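PDB 4AMO: DynE8 from Micromonospora chersina, which is an iterative polyketide synthase of enediyne (dynemicin) biosynthesis, represented here by its acyltransferase domain, which probably transfers acyl building blocks within the multidomain enzyme. Local coordinates for residues 91-96 with 388-393; 103-108 with 174-179; 217-222 with 271-276; 345-350 with 367-372. One frame throughout, in Å; residues are numbered along the deposited sequence. Where two conformers were deposited one is given.

Contact 1 (91-96 with 388-393); sequences GLFLVV and LFAAGA
Val-95 sets CG1 anti to its backbone N (chi1 177°) and CG2 anti to its carbonyl carbon, and this turn lays the CB–CG2 side of the fork against the backbone carbonyl of Ala-390. Val-95 CB comes to 3.3 Å from Ala-390 O, and CG2 of the same valine to 3.5 Å from that oxygen. In Phe-93 the ring carbon CG is anti to the carbonyl carbon (chi1 -50°), which swings the ring off along the strand and leaves the methylene to make the contact: Phe-93 CB meets Ala-390 CB at 3.4 Å. The methyl of Ala-390 also lies 3.8 Å from Phe-93 O, pressed against the strand between the side chains of Phe-93 and Val-95. Van der Waals contact alone joins the two segments, and it is buried throughout.

Strand 92-96 is an inner strand of the antiparallel sheet near the N terminus, an arrangement consistent with the alpha/beta linker that precedes the acyltransferase core in such synthases; the last turn of helix 379-390 packs on it. From the neighbouring strand 55-61, Arg-56 bonds Phe-389 O and makes a cation-pi contact with the Phe-389 ring. The helix ends in a Schellman motif: Gly-392 N donates to Phe-389 O at 3.0 Å, and Ala-393 N makes a weak bond to Leu-388 O at 2.9 Å. Gly-392 takes a positive phi of 85°, backbone angles at which a CB would collide with Ala-391 O, so that glycine suits the position. Leu-388 and Ala-391 turn from the strand and rest on Val-102 of strand 102-106.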
loop_
_atom_site.group_PDB
_atom_site.type_symbol
_atom_site.label_atom_id
_atom_site.label_comp_id
_atom_site.label_asym_id
_atom_site.label_seq_id
_atom_site.Cartn_x
_atom_site.Cartn_y
_atom_site.Cartn_z
ATOM N N GLY A 91 -11.627 -3.285 -9.991
ATOM C CA GLY A 91 -10.949 -4.586 -9.910
ATOM C C GLY A 91 -10.706 -5.305 -11.237
ATOM O O GLY A 91 -10.762 -6.542 -11.285
ATOM N N LEU A 92 -10.455 -4.561 -12.305
ATOM C CA LEU A 92 -10.400 -5.121 -13.645
ATOM C C LEU A 92 -9.020 -4.807 -14.198
ATOM O O LEU A 92 -8.634 -3.635 -14.302
ATOM C CB LEU A 92 -11.523 -4.495 -14.568
ATOM C CG LEU A 92 -11.375 -4.758 -16.058
ATOM C CD1 LEU A 92 -11.316 -6.294 -16.347
ATOM C CD2 LEU A 92 -12.485 -4.134 -16.880
ATOM N N PHE A 93 -8.285 -5.843 -14.651
ATOM C CA PHE A 93 -6.944 -5.680 -15.214
ATOM C C PHE A 93 -6.759 -6.547 -16.442
ATOM O O PHE A 93 -7.115 -7.716 -16.427
ATOM C CB PHE A 93 -5.921 -6.090 -14.140
ATOM C CG PHE A 93 -6.175 -5.424 -12.793
ATOM C CD1 PHE A 93 -5.656 -4.145 -12.540
ATOM C CD2 PHE A 93 -6.951 -6.048 -11.834
ATOM C CE1 PHE A 93 -5.899 -3.519 -11.319
ATOM C CE2 PHE A 93 -7.222 -5.388 -10.621
ATOM C CZ PHE A 93 -6.692 -4.152 -10.384
ATOM N N LEU A 94 -6.306 -5.930 -17.519
ATOM C CA LEU A 94 -6.007 -6.585 -18.787
ATOM C C LEU A 94 -4.677 -6.118 -19.355
ATOM O O LEU A 94 -4.469 -4.899 -19.536
ATOM C CB LEU A 94 -7.137 -6.216 -19.768
ATOM C CG LEU A 94 -6.909 -6.577 -21.224
ATOM C CD1 LEU A 94 -7.117 -8.023 -21.285
ATOM C CD2 LEU A 94 -7.994 -5.893 -22.078
ATOM N N VAL A 95 -3.771 -7.055 -19.688
ATOM C CA VAL A 95 -2.426 -6.702 -20.117
ATOM C C VAL A 95 -2.018 -7.704 -21.192
ATOM O O VAL A 95 -1.996 -8.930 -20.938
ATOM C CB VAL A 95 -1.368 -6.821 -18.954
ATOM C CG1 VAL A 95 -0.000 -6.520 -19.497
ATOM C CG2 VAL A 95 -1.743 -5.847 -17.812
ATOM N N VAL A 96 -1.772 -7.187 -22.405
ATOM C CA VAL A 96 -1.207 -8.021 -23.485
ATOM C C VAL A 96 0.230 -7.473 -23.691
ATOM O O VAL A 96 0.400 -6.272 -23.897
ATOM C CB VAL A 96 -2.052 -7.807 -24.798
ATOM C CG1 VAL A 96 -1.546 -8.747 -25.936
ATOM C CG2 VAL A 96 -3.524 -8.127 -24.524
ATOM N N LEU A 388 -1.809 -8.422 -9.462
ATOM C CA LEU A 388 -0.549 -9.129 -9.585
ATOM C C LEU A 388 -0.476 -10.106 -10.779
ATOM O O LEU A 388 0.578 -10.261 -11.442
ATOM C CB LEU A 388 -0.259 -9.865 -8.306
ATOM C CG LEU A 388 0.052 -8.956 -7.067
ATOM C CD1 LEU A 388 -0.033 -9.830 -5.823
ATOM C CD2 LEU A 388 1.472 -8.264 -7.166
ATOM N N PHE A 389 -1.535 -10.851 -10.977
ATOM C CA PHE A 389 -1.555 -11.838 -12.043
ATOM C C PHE A 389 -1.561 -11.098 -13.380
ATOM O O PHE A 389 -0.727 -11.406 -14.250
ATOM C CB PHE A 389 -2.799 -12.734 -11.947
ATOM C CG PHE A 389 -2.894 -13.748 -13.053
ATOM C CD1 PHE A 389 -2.192 -14.938 -12.930
ATOM C CD2 PHE A 389 -3.613 -13.469 -14.291
ATOM C CE1 PHE A 389 -2.285 -15.901 -13.952
ATOM C CE2 PHE A 389 -3.651 -14.429 -15.296
ATOM C CZ PHE A 389 -2.997 -15.607 -15.134
ATOM N N ALA A 390 -2.446 -10.132 -13.554
ATOM C CA ALA A 390 -2.497 -9.474 -14.860
ATOM C C ALA A 390 -1.180 -8.772 -15.215
ATOM O O ALA A 390 -0.744 -8.831 -16.358
ATOM C CB ALA A 390 -3.658 -8.458 -14.918
ATOM N N ALA A 391 -0.509 -8.188 -14.231
ATOM C CA ALA A 391 0.753 -7.490 -14.462
ATOM C C ALA A 391 1.932 -8.450 -14.704
ATOM O O ALA A 391 3.054 -7.999 -14.971
ATOM C CB ALA A 391 1.148 -6.625 -13.242
ATOM N N GLY A 392 1.712 -9.724 -14.465
ATOM C CA GLY A 392 2.732 -10.689 -14.712
ATOM C C GLY A 392 3.669 -10.805 -13.540
ATOM O O GLY A 392 4.724 -11.420 -13.671
ATOM N N ALA A 393 3.288 -10.228 -12.399
ATOM C CA ALA A 393 4.138 -10.340 -11.192
ATOM C C ALA A 393 4.029 -11.722 -10.481
ATOM O O ALA A 393 4.924 -12.059 -9.674
ATOM C CB ALA A 393 3.817 -9.231 -10.224
#

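Contact 2 (103-108 with 174-179); sequences GLLFPG and GALGHS
Phe-106 turns one edge of its ring to Ala-175: CE2 meets the alanine CB at 3.7 Å, with the methyl in the ring plane. CG of Phe-106 stands anti to its carbonyl carbon (chi1 -75°), which raises the ring off the sheet and leans it slightly toward strand 174-177; CD2 passes 3.8 Å from Leu-176 O. On the same face Leu-104 adds a CB-to-CB contact of 3.9 Å with Ala-175. Helices 147-168 and 181-188 close over this side, Ile-162 and Ala-184 against the Phe-106 ring.

Leu-105 and Leu-176 run alongside each other on the other face. Their first torsions differ, CG lying beside the backbone N in Leu-105 but anti to it in Leu-176 (chi1 164°), and their branches meet at CD2 to CD2, 4.0 Å. Phe-336 and Leu-340 of helix 336-342 back Leu-176.

The two strands run parallel in the central sheet of the acyltransferase core, joined by four alternating backbone bonds, among them Phe-106 N to Leu-176 O at 2.8 Å. The G-x-S-x-G sequence from Gly-177 to Gly-181 carries strand 174-177 through a tight turn into helix 181-188, consistent with a nucleophile elbow in which Ser-179 would be the nucleophile, as in related acyltransferases. Ser-179 has the strained positive phi of such a turn (54°) and touches His-281, and an acetate, probably from the crystallisation liquor, is bound beside it. His-178 N bonds Phe-106 O at 3.0 Å, whereas its imidazole leads away from strand 103-106, reaching Asn-243 OD1 through NE2. Gly-108, without a side chain, brings its CA to 3.5 Å from His-178 O.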
loop_
_atom_site.group_PDB
_atom_site.type_symbol
_atom_site.label_atom_id
_atom_site.label_comp_id
_atom_site.label_asym_id
_atom_site.label_seq_id
_atom_site.Cartn_x
_atom_site.Cartn_y
_atom_site.Cartn_z
ATOM N N GLY A 103 5.268 -2.258 -7.933
ATOM C CA GLY A 103 5.942 -1.896 -6.651
ATOM C C GLY A 103 5.012 -2.102 -5.516
ATOM O O GLY A 103 3.815 -2.125 -5.728
ATOM N N LEU A 104 5.560 -2.265 -4.301
ATOM C CA LEU A 104 4.735 -2.483 -3.109
ATOM C C LEU A 104 4.692 -1.248 -2.225
ATOM O O LEU A 104 5.665 -0.544 -2.175
ATOM C CB LEU A 104 5.296 -3.642 -2.292
ATOM C CG LEU A 104 5.545 -4.986 -2.986
ATOM C CD1 LEU A 104 5.974 -5.953 -1.887
ATOM C CD2 LEU A 104 4.246 -5.517 -3.603
ATOM N N LEU A 105 3.575 -1.052 -1.513
ATOM C CA LEU A 105 3.358 0.065 -0.581
ATOM C C LEU A 105 2.994 -0.546 0.790
ATOM O O LEU A 105 2.066 -1.353 0.876
ATOM C CB LEU A 105 2.184 0.950 -1.053
ATOM C CG LEU A 105 2.319 1.523 -2.457
ATOM C CD1 LEU A 105 1.083 2.398 -2.790
ATOM C CD2 LEU A 105 3.624 2.364 -2.646
ATOM N N PHE A 106 3.732 -0.210 1.841
ATOM C CA PHE A 106 3.412 -0.755 3.149
ATOM C C PHE A 106 2.880 0.382 4.076
ATOM O O PHE A 106 3.545 1.384 4.238
ATOM C CB PHE A 106 4.685 -1.360 3.755
ATOM C CG PHE A 106 5.061 -2.674 3.129
ATOM C CD1 PHE A 106 4.491 -3.863 3.607
ATOM C CD2 PHE A 106 5.919 -2.715 2.010
ATOM C CE1 PHE A 106 4.827 -5.125 3.005
ATOM C CE2 PHE A 106 6.244 -3.979 1.423
ATOM C CZ PHE A 106 5.713 -5.147 1.941
ATOM N N PRO A 107 1.667 0.239 4.604
ATOM C CA PRO A 107 1.037 1.374 5.228
ATOM C C PRO A 107 1.561 1.561 6.660
ATOM O O PRO A 107 2.147 0.614 7.240
ATOM C CB PRO A 107 -0.435 0.981 5.276
ATOM C CG PRO A 107 -0.457 -0.517 5.260
ATOM C CD PRO A 107 0.762 -0.903 4.430
ATOM N N GLY A 108 1.326 2.754 7.221
ATOM C CA GLY A 108 1.728 2.990 8.597
ATOM C C GLY A 108 0.502 3.014 9.455
ATOM O O GLY A 108 -0.504 2.425 9.117
ATOM N N GLY A 174 10.349 -3.330 -6.200
ATOM C CA GLY A 174 10.848 -2.603 -5.033
ATOM C C GLY A 174 9.656 -2.237 -4.116
ATOM O O GLY A 174 8.498 -2.488 -4.486
ATOM N N ALA A 175 9.931 -1.659 -2.932
ATOM C CA ALA A 175 8.858 -1.387 -1.981
ATOM C C ALA A 175 9.149 -0.062 -1.345
ATOM O O ALA A 175 10.297 0.430 -1.372
ATOM C CB ALA A 175 8.790 -2.486 -0.890
ATOM N N LEU A 176 8.094 0.519 -0.789
ATOM C CA LEU A 176 8.144 1.733 0.009
ATOM C C LEU A 176 7.212 1.477 1.223
ATOM O O LEU A 176 6.131 0.940 1.049
ATOM C CB LEU A 176 7.531 2.813 -0.879
ATOM C CG LEU A 176 7.020 4.171 -0.553
ATOM C CD1 LEU A 176 6.835 4.854 -1.927
ATOM C CD2 LEU A 176 5.726 4.072 0.255
ATOM N N GLY A 177 7.612 1.919 2.412
ATOM C CA GLY A 177 6.782 1.850 3.608
ATOM C C GLY A 177 6.651 3.289 4.188
ATOM O O GLY A 177 7.620 3.982 4.251
ATOM N N HIS A 178 5.449 3.645 4.543
ATOM C CA HIS A 178 5.097 4.996 4.941
ATOM C C HIS A 178 5.343 5.019 6.461
ATOM O O HIS A 178 4.687 4.329 7.218
ATOM C CB HIS A 178 3.621 5.215 4.624
ATOM C CG HIS A 178 3.131 6.623 4.823
ATOM N ND1 HIS A 178 2.776 7.146 6.065
ATOM C CD2 HIS A 178 2.954 7.624 3.921
ATOM C CE1 HIS A 178 2.384 8.400 5.905
ATOM N NE2 HIS A 178 2.502 8.728 4.620
ATOM N N SER A 179 6.094 5.605 7.112
ATOM C CA SER A 179 6.309 5.621 8.572
ATOM C C SER A 179 6.554 4.192 9.158
ATOM O O SER A 179 7.479 3.515 8.764
ATOM C CB SER A 179 5.164 6.409 9.263
ATOM O OG SER A 179 4.071 5.587 9.615
#

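Contact 3 (217-222 with 271-276); sequences GMLSLR and ATPLAV
Ser-220 and Thr-272 form a hydrogen-bonded antiparallel pair: Thr-272 N gives to Ser-220 O at 2.7 Å, in the carbonyl plane, and Ser-220 N returns a bond to Thr-272 O at 2.8 Å from above that carbonyl's plane. Farther along, Leu-274 N reaches Met-218 O at 3.1 Å in a nearly straight bond (173°). Next to this bond a water bridges the two segments, accepting from Met-218 N at 2.9 Å and donating to Leu-274 O at 2.8 Å. Pro-273 sits in a non-hydrogen-bonded pair with Leu-219, where its missing N-H costs this pairing nothing.

With CG anti to its carbonyl carbon (chi1 -56°), Leu-274 straddles two residues, CD1 at 3.9 Å from Met-218 CB and CD2 at 3.9 Å from Ser-220 CB. An alanine here would lose both branches and is likely to leave a gap over Met-218 and Ser-220. Beyond it the Val-276 side chain lies aslant that of Met-218, CG2 touching its CB, CG and SD. On the other face Leu-219 CD1 lies against the Thr-272–Pro-273 peptide, and Leu-221 CD2 meets Ala-271 CB at 3.6 Å.

Strand 271-273 is the edge of a mixed sheet, probably the ferredoxin-like small subdomain of acyltransferases. Strand 247-253 flanks 216-221 on its other side, while helix 254-267 covers Leu-219 and helix 225-232 covers Leu-221.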
loop_
_atom_site.group_PDB
_atom_site.type_symbol
_atom_site.label_atom_id
_atom_site.label_comp_id
_atom_site.label_asym_id
_atom_site.label_seq_id
_atom_site.Cartn_x
_atom_site.Cartn_y
_atom_site.Cartn_z
ATOM N N GLY A 217 -0.418 17.501 18.507
ATOM C CA GLY A 217 -1.283 16.779 17.543
ATOM C C GLY A 217 -0.801 17.054 16.149
ATOM O O GLY A 217 0.369 17.392 15.952
ATOM N N MET A 218 -1.693 16.892 15.192
ATOM C CA MET A 218 -1.281 17.036 13.803
ATOM C C MET A 218 -2.403 17.681 13.059
ATOM O O MET A 218 -3.584 17.571 13.473
ATOM C CB MET A 218 -1.019 15.640 13.185
ATOM C CG MET A 218 0.190 14.965 13.797
ATOM S SD MET A 218 0.429 13.252 13.315
ATOM C CE MET A 218 1.655 13.548 12.083
ATOM N N LEU A 219 -2.062 18.370 11.967
ATOM C CA LEU A 219 -3.027 19.154 11.240
ATOM C C LEU A 219 -2.768 18.935 9.741
ATOM O O LEU A 219 -1.608 19.111 9.255
ATOM C CB LEU A 219 -2.818 20.633 11.595
ATOM C CG LEU A 219 -3.760 21.624 10.920
ATOM C CD1 LEU A 219 -5.252 21.373 11.427
ATOM C CD2 LEU A 219 -3.311 23.079 11.284
ATOM N N SER A 220 -3.780 18.497 9.018
ATOM C CA SER A 220 -3.551 18.113 7.619
ATOM C C SER A 220 -3.923 19.275 6.689
ATOM O O SER A 220 -5.001 19.902 6.875
ATOM C CB SER A 220 -4.342 16.847 7.337
ATOM O OG SER A 220 -4.229 16.530 5.951
ATOM N N LEU A 221 -3.081 19.622 5.723
ATOM C CA LEU A 221 -3.308 20.806 4.928
ATOM C C LEU A 221 -3.435 20.343 3.478
ATOM O O LEU A 221 -2.628 19.497 2.962
ATOM C CB LEU A 221 -2.111 21.773 4.989
ATOM C CG LEU A 221 -1.696 22.217 6.394
ATOM C CD1 LEU A 221 -0.373 23.006 6.261
ATOM C CD2 LEU A 221 -2.843 23.129 6.849
ATOM N N ARG A 222 -4.429 20.905 2.832
ATOM C CA ARG A 222 -4.658 20.604 1.402
ATOM C C ARG A 222 -3.874 21.616 0.600
ATOM O O ARG A 222 -4.393 22.670 0.189
ATOM C CB ARG A 222 -6.186 20.609 1.086
ATOM C CG ARG A 222 -6.471 20.284 -0.432
ATOM C CD ARG A 222 -7.799 19.510 -0.582
ATOM N NE ARG A 222 -7.801 18.193 0.059
ATOM C CZ ARG A 222 -8.904 17.474 0.273
ATOM N NH1 ARG A 222 -10.094 17.937 -0.102
ATOM N NH2 ARG A 222 -8.823 16.292 0.862
ATOM N N ALA A 271 -7.599 23.262 6.245
ATOM C CA ALA A 271 -6.767 22.634 7.276
ATOM C C ALA A 271 -7.648 21.719 8.143
ATOM O O ALA A 271 -8.571 22.219 8.802
ATOM C CB ALA A 271 -6.166 23.678 8.100
ATOM N N THR A 272 -7.358 20.431 8.174
ATOM C CA THR A 272 -8.148 19.459 8.860
ATOM C C THR A 272 -7.415 18.878 10.084
ATOM O O THR A 272 -6.374 18.187 9.919
ATOM C CB THR A 272 -8.540 18.305 7.895
ATOM O OG1 THR A 272 -9.169 18.855 6.720
ATOM C CG2 THR A 272 -9.503 17.305 8.593
ATOM N N PRO A 273 -7.968 19.101 11.307
ATOM C CA PRO A 273 -7.372 18.461 12.487
ATOM C C PRO A 273 -7.391 16.938 12.390
ATOM O O PRO A 273 -8.410 16.367 11.992
ATOM C CB PRO A 273 -8.273 18.934 13.648
ATOM C CG PRO A 273 -8.866 20.141 13.230
ATOM C CD PRO A 273 -9.048 20.041 11.706
ATOM N N LEU A 274 -6.297 16.263 12.759
ATOM C CA LEU A 274 -6.328 14.805 12.804
ATOM C C LEU A 274 -6.677 14.285 14.218
ATOM O O LEU A 274 -6.358 14.935 15.221
ATOM C CB LEU A 274 -5.026 14.217 12.318
ATOM C CG LEU A 274 -4.667 14.701 10.911
ATOM C CD1 LEU A 274 -3.392 14.075 10.463
ATOM C CD2 LEU A 274 -5.823 14.358 9.925
ATOM N N ALA A 275 -7.353 13.137 14.330
ATOM C CA ALA A 275 -7.672 12.700 15.694
ATOM C C ALA A 275 -6.503 11.812 16.130
ATOM O O ALA A 275 -6.507 10.575 16.008
ATOM C CB ALA A 275 -9.038 12.026 15.786
ATOM N N VAL A 276 -5.440 12.476 16.549
ATOM C CA VAL A 276 -4.303 11.810 17.208
ATOM C C VAL A 276 -3.971 12.640 18.407
ATOM O O VAL A 276 -4.231 13.852 18.451
ATOM C CB VAL A 276 -2.982 11.685 16.335
ATOM C CG1 VAL A 276 -3.074 10.583 15.298
ATOM C CG2 VAL A 276 -2.643 13.009 15.693
HETATM O O HOH W 1 -4.250 16.332 16.368
HETATM O O HOH W 2 -7.479 19.674 4.636
#

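Contact 4 (345-350 with 367-372); sequences ADLLVE and TAVSLD
Leu-348, Val-349 and Glu-350 pair in parallel register with Ala-368, Val-369 and Ser-370, the strands 19° apart and stitched by four bonds from Leu-348 N to Thr-367 O through to Leu-371 N to Glu-350 O. Before the first of these along the chain, a water joins the two segments, accepting from Thr-367 N at 3.0 Å and donating to Asp-346 O.

On one face Val-349 and Val-369 stand next to each other, CG2 of the first 4.1 Å from CG1 of the second. Val-369 sets that CG1 between its backbone N and carbonyl carbon (chi1 58°), which leans it toward strand 347-350. The other branch of Val-349, CG1, meets Leu-371 CG at 3.8 Å. Leu-347 crosses Thr-367 at about a right angle, CD2 to CG2 at 4.0 Å. Helix 379-390 packs on this apolar side through Ala-383 and Ala-387.

The opposite face carries Leu-348 with Ala-368, and Glu-350 with Ser-370. Glu-350 extends past the serine, CB at 3.6 Å from Ser-370 OG. That hydroxyl bonds Gly-354 O and accepts from Asp-372 N at 3.0 Å, an ST turn. With an alanine in place of this serine the hydroxyl goes, which would probably leave Asp-372 N and Gly-354 O without their shared partner and the turn freer to shift.

The strands flank helix 356-363 in a beta-alpha-beta unit of the central sheet. Both carboxylate oxygens of Glu-350 accept from backbone N-H groups in the first turn of helix 356-363, OE1 from Ser-358 and OE2 from Leu-357, so the buried carboxylate is held at two points and the helix start probably favours its negative charge.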
loop_
_atom_site.group_PDB
_atom_site.type_symbol
_atom_site.label_atom_id
_atom_site.label_comp_id
_atom_site.label_asym_id
_atom_site.label_seq_id
_atom_site.Cartn_x
_atom_site.Cartn_y
_atom_site.Cartn_z
ATOM N N ALA A 345 6.970 2.363 -11.264
ATOM C CA ALA A 345 6.142 1.153 -11.393
ATOM C C ALA A 345 4.841 1.479 -12.068
ATOM O O ALA A 345 4.214 2.490 -11.750
ATOM C CB ALA A 345 5.891 0.525 -10.034
ATOM N N ASP A 346 4.398 0.590 -12.950
ATOM C CA ASP A 346 3.152 0.792 -13.682
ATOM C C ASP A 346 1.980 0.565 -12.776
ATOM O O ASP A 346 0.964 1.192 -12.967
ATOM C CB ASP A 346 3.073 -0.171 -14.864
ATOM C CG ASP A 346 4.273 -0.035 -15.770
ATOM O OD1 ASP A 346 4.380 1.066 -16.365
ATOM O OD2 ASP A 346 5.145 -0.965 -15.815
ATOM N N LEU A 347 2.155 -0.304 -11.768
ATOM C CA LEU A 347 1.090 -0.655 -10.861
ATOM C C LEU A 347 1.647 -0.738 -9.446
ATOM O O LEU A 347 2.702 -1.304 -9.256
ATOM C CB LEU A 347 0.587 -2.076 -11.317
ATOM C CG LEU A 347 -0.560 -2.886 -10.753
ATOM C CD1 LEU A 347 -0.130 -3.844 -9.700
ATOM C CD2 LEU A 347 -1.700 -2.052 -10.272
ATOM N N LEU A 348 0.936 -0.236 -8.433
ATOM C CA LEU A 348 1.430 -0.382 -7.039
ATOM C C LEU A 348 0.415 -1.279 -6.293
ATOM O O LEU A 348 -0.794 -1.128 -6.496
ATOM C CB LEU A 348 1.425 1.004 -6.349
ATOM C CG LEU A 348 2.452 1.877 -7.102
ATOM C CD1 LEU A 348 2.194 3.315 -6.980
ATOM C CD2 LEU A 348 3.840 1.462 -6.653
ATOM N N VAL A 349 0.883 -2.137 -5.392
ATOM C CA VAL A 349 -0.022 -2.987 -4.638
ATOM C C VAL A 349 0.301 -2.686 -3.193
ATOM O O VAL A 349 1.435 -2.795 -2.793
ATOM C CB VAL A 349 0.191 -4.486 -4.885
ATOM C CG1 VAL A 349 -0.687 -5.343 -3.924
ATOM C CG2 VAL A 349 -0.200 -4.842 -6.378
ATOM N N GLU A 350 -0.710 -2.270 -2.463
ATOM C CA GLU A 350 -0.566 -1.964 -1.060
ATOM C C GLU A 350 -0.701 -3.237 -0.251
ATOM O O GLU A 350 -1.660 -4.029 -0.438
ATOM C CB GLU A 350 -1.600 -0.908 -0.679
ATOM C CG GLU A 350 -1.440 -0.466 0.815
ATOM C CD GLU A 350 -2.435 0.684 1.251
ATOM O OE1 GLU A 350 -3.338 1.048 0.482
ATOM O OE2 GLU A 350 -2.288 1.219 2.359
ATOM N N THR A 367 -1.496 4.329 -10.496
ATOM C CA THR A 367 -2.428 3.198 -10.392
ATOM C C THR A 367 -2.065 2.300 -9.197
ATOM O O THR A 367 -0.938 1.797 -9.139
ATOM C CB THR A 367 -2.369 2.366 -11.682
ATOM O OG1 THR A 367 -2.632 3.255 -12.778
ATOM C CG2 THR A 367 -3.452 1.303 -11.676
ATOM N N ALA A 368 -3.013 2.100 -8.281
ATOM C CA ALA A 368 -2.743 1.361 -7.050
ATOM C C ALA A 368 -3.961 0.642 -6.577
ATOM O O ALA A 368 -5.065 1.157 -6.689
ATOM C CB ALA A 368 -2.285 2.338 -5.953
ATOM N N VAL A 369 -3.781 -0.535 -6.018
ATOM C CA VAL A 369 -4.878 -1.348 -5.476
ATOM C C VAL A 369 -4.336 -1.950 -4.149
ATOM O O VAL A 369 -3.168 -2.250 -4.085
ATOM C CB VAL A 369 -5.227 -2.488 -6.503
ATOM C CG1 VAL A 369 -4.032 -3.336 -6.790
ATOM C CG2 VAL A 369 -6.327 -3.343 -5.969
ATOM N N SER A 370 -5.167 -2.127 -3.121
ATOM C CA SER A 370 -4.706 -2.660 -1.825
ATOM C C SER A 370 -5.165 -4.096 -1.673
ATOM O O SER A 370 -6.312 -4.414 -1.981
ATOM C CB SER A 370 -5.335 -1.903 -0.633
ATOM O OG SER A 370 -4.658 -2.346 0.601
ATOM N N LEU A 371 -4.286 -4.951 -1.152
ATOM C CA LEU A 371 -4.695 -6.267 -0.658
ATOM C C LEU A 371 -5.597 -6.239 0.578
ATOM O O LEU A 371 -6.290 -7.230 0.874
ATOM C CB LEU A 371 -3.446 -7.079 -0.315
ATOM C CG LEU A 371 -2.655 -7.554 -1.487
ATOM C CD1 LEU A 371 -1.315 -8.134 -0.905
ATOM C CD2 LEU A 371 -3.367 -8.697 -2.295
ATOM N N ASP A 372 -5.625 -5.086 1.251
ATOM C CA ASP A 372 -6.358 -4.893 2.500
ATOM C C ASP A 372 -6.179 -6.107 3.433
ATOM O O ASP A 372 -7.141 -6.682 3.912
ATOM C CB ASP A 372 -7.827 -4.579 2.163
ATOM C CG ASP A 372 -8.583 -3.960 3.327
ATOM O OD1 ASP A 372 -8.045 -3.825 4.476
ATOM O OD2 ASP A 372 -9.760 -3.678 3.080
HETATM O O HOH W 3 1.194 4.210 -11.733
HETATM O O HOH W 4 -0.130 2.449 -14.897
#

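From the N terminus, contact 1 opens first, on strand 92-96, and closes last, at the end of helix 379-390, so the other three fall within its span. These follow one another in series without crossing: 103-108 closes with 174-179, then 217-222 with 271-276, then 345-350 with 367-372. Contacts 2 and 4 share the central parallel sheet, where strands 102-106 and 347-350 are neighbours and Gly-103 probably bonds Leu-347 and Val-349. Contact 4 also touches contact 1, Leu-388 packing on Val-349, which ties the N-terminal antiparallel sheet to the core. Contact 3 stands apart in the smaller mixed sheet, its centre about 36 Å from that of contact 1.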